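Local coordinates for amino acid adenylation domain-containing protein (PDB 6ULY) that probably activates an alpha-keto acid as its acyl adenylate, serving as the adenylation domain of a keto acid-selecting nonribosomal peptide synthetase module, probably in depsipeptide synthesis, at residues K283-S287 against G288-L292; H315-A318 against P319-L322; L254-L257 against D258-R262. All blocks are in the same frame, centred on the assembly; numbering follows the deposited sequence.

Overall arrangement
All three contacts are local, and they sit side by side in the AMP-binding domain. Contact 3 lies along helix 255-262, contact 1 is the turn after helix 282-285, and contact 2 the finish of helix 307-317 before strand 327-333. Contact 1 lies at the surface, while contacts 2 and 3 are partly buried. Their chemistry follows their place: regular helical bonds and aromatic faces in contact 3, weaker turn bonds and a carbonyl at a ring edge in contact 1, a helix ending with glycine at its positive-phi position in contact 2. Contact 1 joins the others, since Trp290 reaches both Asp258 and His320, while Leu257 and Leu317 pack together.

Contact 1. Residues K283-S287 against G288-L292; sequences KEISS and GSWDL
The indole of Trp290 meets the backbone of Glu284 and Ile285 with its edge: the rim of the six-membered ring, CZ3 and CH2, points back at their carbonyl groups. The chain between them makes a type I beta turn from Ile285 to Gly288, which takes it off helix 282-285 toward strand 297-301 of the AMP-binding domain. Ile285 O lies in the ring plane, 3.7 Å from Trp290 CZ3, and Glu284 O is also near that plane, 4.1 Å from Trp290 CH2. The rim hydrogens of an indole carry slight positive charge, so carbonyl oxygens are suitable neighbours there. Elsewhere on the ring His320 packs edge-to-face, and NE1 donates a hydrogen bond to Asp258 OD1, which helps to fix the rotation of the indole. The closing bond of the turn, Gly288 N to Ile285 O, is weak at 3.2 Å although fairly straight. Ile285 O also accepts from His320 NE2, so one carbonyl oxygen serves the turn and a neighbouring segment together. Gly288 suits the last turn position: Gly288 CA lies 3.9 Å from Trp290 CH2, where a CB would run into the ring. Isoleucine is apt for the buried side: Ile285 CG2 stands anti to the backbone N and touches Trp290 CZ3 at 4.1 Å, the two side chains crossing at about a right angle. Small and polar, Ser286 remains on the exposed side and bends back to the helix, where Ser286 OG donates to Lys283 O at 2.7 Å, tilted 29° from the carbonyl plane.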
# COMPACT_ATOMS: atom_id res chain seq x y z
N LYS A 283 -33.03 -15.48 19.92
CA LYS A 283 -33.65 -16.00 21.14
C LYS A 283 -34.26 -14.86 21.96
O LYS A 283 -35.44 -14.90 22.31
CB LYS A 283 -32.61 -16.76 21.98
N GLU A 284 -33.46 -13.84 22.26
CA GLU A 284 -33.94 -12.73 23.07
C GLU A 284 -34.84 -11.78 22.28
O GLU A 284 -35.60 -11.02 22.90
CB GLU A 284 -32.76 -11.96 23.68
CG GLU A 284 -31.51 -11.86 22.81
CD GLU A 284 -30.55 -13.03 23.00
OE1 GLU A 284 -29.98 -13.18 24.10
OE2 GLU A 284 -30.36 -13.81 22.03
N ILE A 285 -34.78 -11.81 20.95
CA ILE A 285 -35.71 -11.02 20.16
C ILE A 285 -37.09 -11.66 20.18
O ILE A 285 -38.12 -10.97 20.20
CB ILE A 285 -35.20 -10.86 18.71
CG1 ILE A 285 -34.02 -9.90 18.67
CG2 ILE A 285 -36.32 -10.37 17.81
CD1 ILE A 285 -33.24 -9.94 17.36
N SER A 286 -37.15 -13.00 20.17
CA SER A 286 -38.42 -13.70 20.24
C SER A 286 -39.05 -13.62 21.62
O SER A 286 -40.18 -14.07 21.79
CB SER A 286 -38.24 -15.17 19.84
OG SER A 286 -37.55 -15.88 20.85
N SER A 287 -38.34 -13.06 22.61
CA SER A 287 -38.88 -12.84 23.94
C SER A 287 -38.86 -11.35 24.31
O SER A 287 -38.98 -11.01 25.48
CB SER A 287 -38.10 -13.64 24.98
OG SER A 287 -38.13 -15.03 24.67
N GLY A 288 -38.70 -10.48 23.32
CA GLY A 288 -38.75 -9.05 23.52
C GLY A 288 -39.98 -8.43 22.86
O GLY A 288 -40.79 -9.09 22.21
N SER A 289 -40.10 -7.12 23.05
CA SER A 289 -41.20 -6.36 22.47
C SER A 289 -40.68 -5.03 21.96
O SER A 289 -40.13 -4.24 22.73
CB SER A 289 -42.32 -6.14 23.49
OG SER A 289 -43.43 -5.51 22.88
N TRP A 290 -40.87 -4.78 20.66
CA TRP A 290 -40.57 -3.49 20.07
C TRP A 290 -41.66 -3.13 19.08
O TRP A 290 -42.28 -4.00 18.46
CB TRP A 290 -39.22 -3.48 19.35
CG TRP A 290 -38.04 -3.79 20.22
CD1 TRP A 290 -37.27 -2.89 20.90
CD2 TRP A 290 -37.49 -5.08 20.49
NE1 TRP A 290 -36.27 -3.54 21.58
CE2 TRP A 290 -36.39 -4.89 21.35
CE3 TRP A 290 -37.83 -6.38 20.10
CZ2 TRP A 290 -35.62 -5.95 21.82
CZ3 TRP A 290 -37.06 -7.43 20.57
CH2 TRP A 290 -35.97 -7.21 21.42
N ASP A 291 -41.89 -1.83 18.93
CA ASP A 291 -42.74 -1.31 17.86
C ASP A 291 -41.83 -0.66 16.83
O ASP A 291 -41.27 0.42 17.07
CB ASP A 291 -43.76 -0.31 18.41
CG ASP A 291 -44.79 0.09 17.37
OD1 ASP A 291 -44.66 -0.34 16.20
OD2 ASP A 291 -45.74 0.83 17.71
N LEU A 292 -41.66 -1.33 15.69
CA LEU A 292 -40.82 -0.85 14.60
C LEU A 292 -41.65 -0.50 13.37
O LEU A 292 -41.16 -0.60 12.23
CB LEU A 292 -39.74 -1.88 14.26
CG LEU A 292 -38.86 -2.32 15.43
CD1 LEU A 292 -37.93 -3.44 15.02
CD2 LEU A 292 -38.07 -1.14 15.99

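Contact 2. Residues H315-A318 against P319-L322; sequences HLLA and PHGL
Leu317 and Leu322 meet through both backbone and side chain where helix 307-317 gives way to the loop before strand 327-333. Among the backbone bonds, Leu322 N donates to Leu317 O at 3.3 Å, a weak bond, and Gly321 N donates to Ala318 O at 2.9 Å. With the positive phi of Gly321 (90°), this nested pair fits a Schellman motif, a common way of finishing a helix. The bond from Gly321 N approaches from above the carbonyl plane of Ala318. Leu317 O has a second, strongly bent and weak donor in His320 N, 3.1 Å away, so two N-H groups share this oxygen. Glycine is the natural residue at 321, since a side chain there would press on the preceding carbonyl.

The apolar contact accompanies the backbone pattern. Leu322 CG stands anti to its own N (chi1 -170°), which helps to carry Leu322 CD2 to within 3.9 Å of Leu317 CB. The leucines cross obliquely, a hydrophobic pairing across the turn that often goes with this motif, and Leu322 also packs on Met260, Met295 and Phe313.

Two rings of the turn also meet helix carbonyls. Pro319 has no N-H to offer; Pro319 CD lies 3.5 Å from His315 O, and its CG is equally close to Leu316 O. The imidazole of His320 turns an edge to the helix, His320 CD2 being 3.9 Å from Leu316 O, while its NE2 is hydrogen-bonded to Ile285 O and its backbone pairs with Leu292.

Taken together, carbonyls that the helix can no longer serve in its regular pattern are met by turn N-H groups or by C-H groups of Pro319 and His320, and the reversal at glycine brings two leucines together on the buried side.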
# COMPACT_ATOMS: atom_id res chain seq x y z
N HIS A 315 -37.12 -11.23 8.57
CA HIS A 315 -37.98 -12.28 9.11
C HIS A 315 -38.03 -12.20 10.64
O HIS A 315 -39.12 -12.25 11.23
CB HIS A 315 -37.46 -13.65 8.65
CG HIS A 315 -38.33 -14.80 9.05
ND1 HIS A 315 -38.04 -15.62 10.11
CD2 HIS A 315 -39.48 -15.27 8.51
CE1 HIS A 315 -38.97 -16.55 10.22
NE2 HIS A 315 -39.86 -16.36 9.26
N LEU A 316 -36.87 -12.05 11.28
CA LEU A 316 -36.83 -12.01 12.74
C LEU A 316 -37.63 -10.83 13.28
O LEU A 316 -38.28 -10.95 14.33
CB LEU A 316 -35.38 -11.93 13.22
CG LEU A 316 -34.56 -13.22 13.22
CD1 LEU A 316 -33.11 -12.92 13.54
CD2 LEU A 316 -35.13 -14.22 14.22
N LEU A 317 -37.58 -9.69 12.60
CA LEU A 317 -38.18 -8.46 13.11
C LEU A 317 -39.57 -8.20 12.56
O LEU A 317 -40.20 -7.21 12.96
CB LEU A 317 -37.27 -7.27 12.81
CG LEU A 317 -35.88 -7.30 13.45
CD1 LEU A 317 -35.13 -6.02 13.11
CD2 LEU A 317 -35.97 -7.48 14.96
N ALA A 318 -40.07 -9.04 11.65
CA ALA A 318 -41.44 -8.88 11.17
C ALA A 318 -42.47 -8.87 12.30
O ALA A 318 -43.31 -7.95 12.32
CB ALA A 318 -41.75 -10.00 10.16
N PRO A 319 -42.47 -9.81 13.24
CA PRO A 319 -43.46 -9.74 14.33
C PRO A 319 -43.41 -8.44 15.12
O PRO A 319 -44.42 -8.07 15.72
CB PRO A 319 -43.12 -10.95 15.21
CG PRO A 319 -41.73 -11.35 14.82
CD PRO A 319 -41.61 -11.00 13.37
N HIS A 320 -42.28 -7.74 15.14
CA HIS A 320 -42.16 -6.48 15.87
C HIS A 320 -42.56 -5.28 15.02
O HIS A 320 -42.30 -4.14 15.42
CB HIS A 320 -40.74 -6.31 16.40
CG HIS A 320 -40.30 -7.41 17.32
ND1 HIS A 320 -40.64 -7.44 18.65
CD2 HIS A 320 -39.55 -8.51 17.09
CE1 HIS A 320 -40.12 -8.52 19.21
NE2 HIS A 320 -39.45 -9.19 18.28
N GLY A 321 -43.19 -5.50 13.87
CA GLY A 321 -43.71 -4.41 13.07
C GLY A 321 -42.76 -3.84 12.03
O GLY A 321 -43.05 -2.77 11.49
N LEU A 322 -41.65 -4.51 11.73
CA LEU A 322 -40.75 -4.03 10.69
C LEU A 322 -41.28 -4.48 9.33
O LEU A 322 -41.36 -5.68 9.05
CB LEU A 322 -39.34 -4.55 10.91
CG LEU A 322 -38.29 -3.89 10.00
CD1 LEU A 322 -37.95 -2.49 10.50
CD2 LEU A 322 -37.04 -4.74 9.89

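Contact 3. Residues L254-L257 against D258-R262; sequences LRWL and DWMDR. With SO4 (sulfate ion), chain N; SO4 (sulfate ion), chain O.
Trp259 lays the face of its indole over the backbone of Arg255, so that Arg255 O stands 3.0 Å above the ring plane, toward its rim. The same oxygen, Arg255 O, accepts the helical bond from Trp259 N at 2.7 Å. This belongs to the alpha-helix 255-262, which leads to strand 267-270 of the mixed sheet in the AMP-binding domain; Asp258, Met260 and Asp261 donate likewise to residues four back. The same indole also takes a CH-pi contact: Arg255 CB is 3.9 Å from the centroid of the six-membered ring of Trp259, nearly on its normal. A broad aromatic suits this place, covering the aliphatic base of Arg255 while packing on Leu216 and Ile35.

Beyond CB the arginine chain runs extended away from the helix, and its guanidinium meets two sulfates, probably from the crystallisation liquor, near its plane. Arg255 NH1 gives O1 of the chain N sulfate a 2.7 Å bond, and NH2 adds a weak one to O3 of that ion. Arg255 NH2 also bonds O2 of the chain O sulfate at 3.2 Å. NH1 has a protein partner too, Asp248 O.

On another side, Trp256 is buried and meets both Trp218 and Phe275 edge-to-face, and its NE1 is bonded to Thr268 OG1. A long, flexible thioether fits beside it: an extended chi2 (162°) carries Met260 SD over one face of Trp256, 4.2 Å from the centroid of the five-membered ring, a Met-aromatic contact in which Trp256 CD1 is 4.1 Å from Met260 SD.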
# COMPACT_ATOMS: atom_id res chain seq x y z
N LEU A 254 -28.92 -5.08 20.62
CA LEU A 254 -30.37 -4.93 20.70
C LEU A 254 -30.79 -3.51 21.05
O LEU A 254 -31.96 -3.17 20.88
CB LEU A 254 -30.95 -5.91 21.71
CG LEU A 254 -30.98 -7.37 21.28
CD1 LEU A 254 -31.61 -8.23 22.36
CD2 LEU A 254 -31.72 -7.56 19.95
N ARG A 255 -29.87 -2.67 21.54
CA ARG A 255 -30.18 -1.27 21.74
C ARG A 255 -30.65 -0.61 20.45
O ARG A 255 -31.47 0.32 20.49
CB ARG A 255 -28.97 -0.53 22.29
CG ARG A 255 -28.76 -0.77 23.76
CD ARG A 255 -27.44 -0.22 24.24
NE ARG A 255 -27.30 -0.49 25.67
CZ ARG A 255 -26.15 -0.41 26.34
NH1 ARG A 255 -25.03 -0.08 25.71
NH2 ARG A 255 -26.14 -0.67 27.64
N TRP A 256 -30.14 -1.05 19.30
CA TRP A 256 -30.65 -0.56 18.03
C TRP A 256 -32.17 -0.67 18.00
O TRP A 256 -32.87 0.29 17.66
CB TRP A 256 -30.03 -1.35 16.88
CG TRP A 256 -30.02 -0.65 15.55
CD1 TRP A 256 -30.34 0.66 15.29
CD2 TRP A 256 -29.65 -1.22 14.29
NE1 TRP A 256 -30.20 0.92 13.95
CE2 TRP A 256 -29.78 -0.21 13.31
CE3 TRP A 256 -29.23 -2.49 13.88
CZ2 TRP A 256 -29.50 -0.43 11.97
CZ3 TRP A 256 -28.95 -2.71 12.55
CH2 TRP A 256 -29.09 -1.69 11.60
N LEU A 257 -32.70 -1.84 18.36
CA LEU A 257 -34.15 -2.02 18.39
C LEU A 257 -34.79 -1.04 19.37
O LEU A 257 -35.73 -0.32 19.02
CB LEU A 257 -34.49 -3.46 18.75
CG LEU A 257 -33.93 -4.53 17.81
CD1 LEU A 257 -34.54 -5.89 18.13
CD2 LEU A 257 -34.17 -4.17 16.35
N ASP A 258 -34.28 -1.00 20.61
CA ASP A 258 -34.83 -0.08 21.61
C ASP A 258 -34.88 1.34 21.07
O ASP A 258 -35.87 2.06 21.28
CB ASP A 258 -33.97 -0.09 22.88
CG ASP A 258 -33.87 -1.46 23.50
OD1 ASP A 258 -34.59 -2.38 23.07
OD2 ASP A 258 -33.05 -1.60 24.43
N TRP A 259 -33.81 1.76 20.40
CA TRP A 259 -33.71 3.14 19.94
C TRP A 259 -34.71 3.41 18.82
O TRP A 259 -35.43 4.42 18.86
CB TRP A 259 -32.28 3.41 19.47
CG TRP A 259 -31.25 3.40 20.58
CD1 TRP A 259 -31.48 3.64 21.91
CD2 TRP A 259 -29.85 3.14 20.46
NE1 TRP A 259 -30.30 3.55 22.61
CE2 TRP A 259 -29.29 3.24 21.75
CE3 TRP A 259 -29.01 2.82 19.38
CZ2 TRP A 259 -27.93 3.04 21.99
CZ3 TRP A 259 -27.66 2.63 19.62
CH2 TRP A 259 -27.13 2.74 20.92
N MET A 260 -34.77 2.53 17.82
CA MET A 260 -35.76 2.70 16.77
C MET A 260 -37.16 2.81 17.35
O MET A 260 -37.99 3.58 16.86
CB MET A 260 -35.69 1.54 15.78
CG MET A 260 -34.51 1.60 14.84
SD MET A 260 -34.16 0.00 14.09
CE MET A 260 -35.63 -0.27 13.10
N ASP A 261 -37.44 2.05 18.40
CA ASP A 261 -38.77 2.04 19.00
C ASP A 261 -38.99 3.28 19.85
O ASP A 261 -40.02 3.95 19.72
CB ASP A 261 -38.92 0.77 19.84
CG ASP A 261 -40.13 0.81 20.76
OD1 ASP A 261 -41.18 0.26 20.39
OD2 ASP A 261 -40.01 1.41 21.85
N ARG A 262 -38.02 3.62 20.69
CA ARG A 262 -38.18 4.71 21.65
C ARG A 262 -38.33 6.06 20.97
O ARG A 262 -39.00 6.95 21.51
CB ARG A 262 -36.97 4.69 22.60
CG ARG A 262 -36.72 5.91 23.47
CD ARG A 262 -35.46 5.63 24.28
NE ARG A 262 -34.90 6.78 24.98
CZ ARG A 262 -33.66 6.83 25.45
NH1 ARG A 262 -32.83 5.80 25.27
NH2 ARG A 262 -33.23 7.91 26.09
S SO4 N . -22.62 -0.89 28.50
O1 SO4 N . -22.74 -0.56 27.11
O2 SO4 N . -21.24 -0.83 28.88
O3 SO4 N . -23.38 0.04 29.28
O4 SO4 N . -23.13 -2.22 28.72
S SO4 O . -28.79 1.17 29.75
O1 SO4 O . -28.88 1.62 28.39
O2 SO4 O . -28.51 -0.24 29.77
O3 SO4 O . -27.74 1.87 30.43
O4 SO4 O . -30.04 1.41 30.42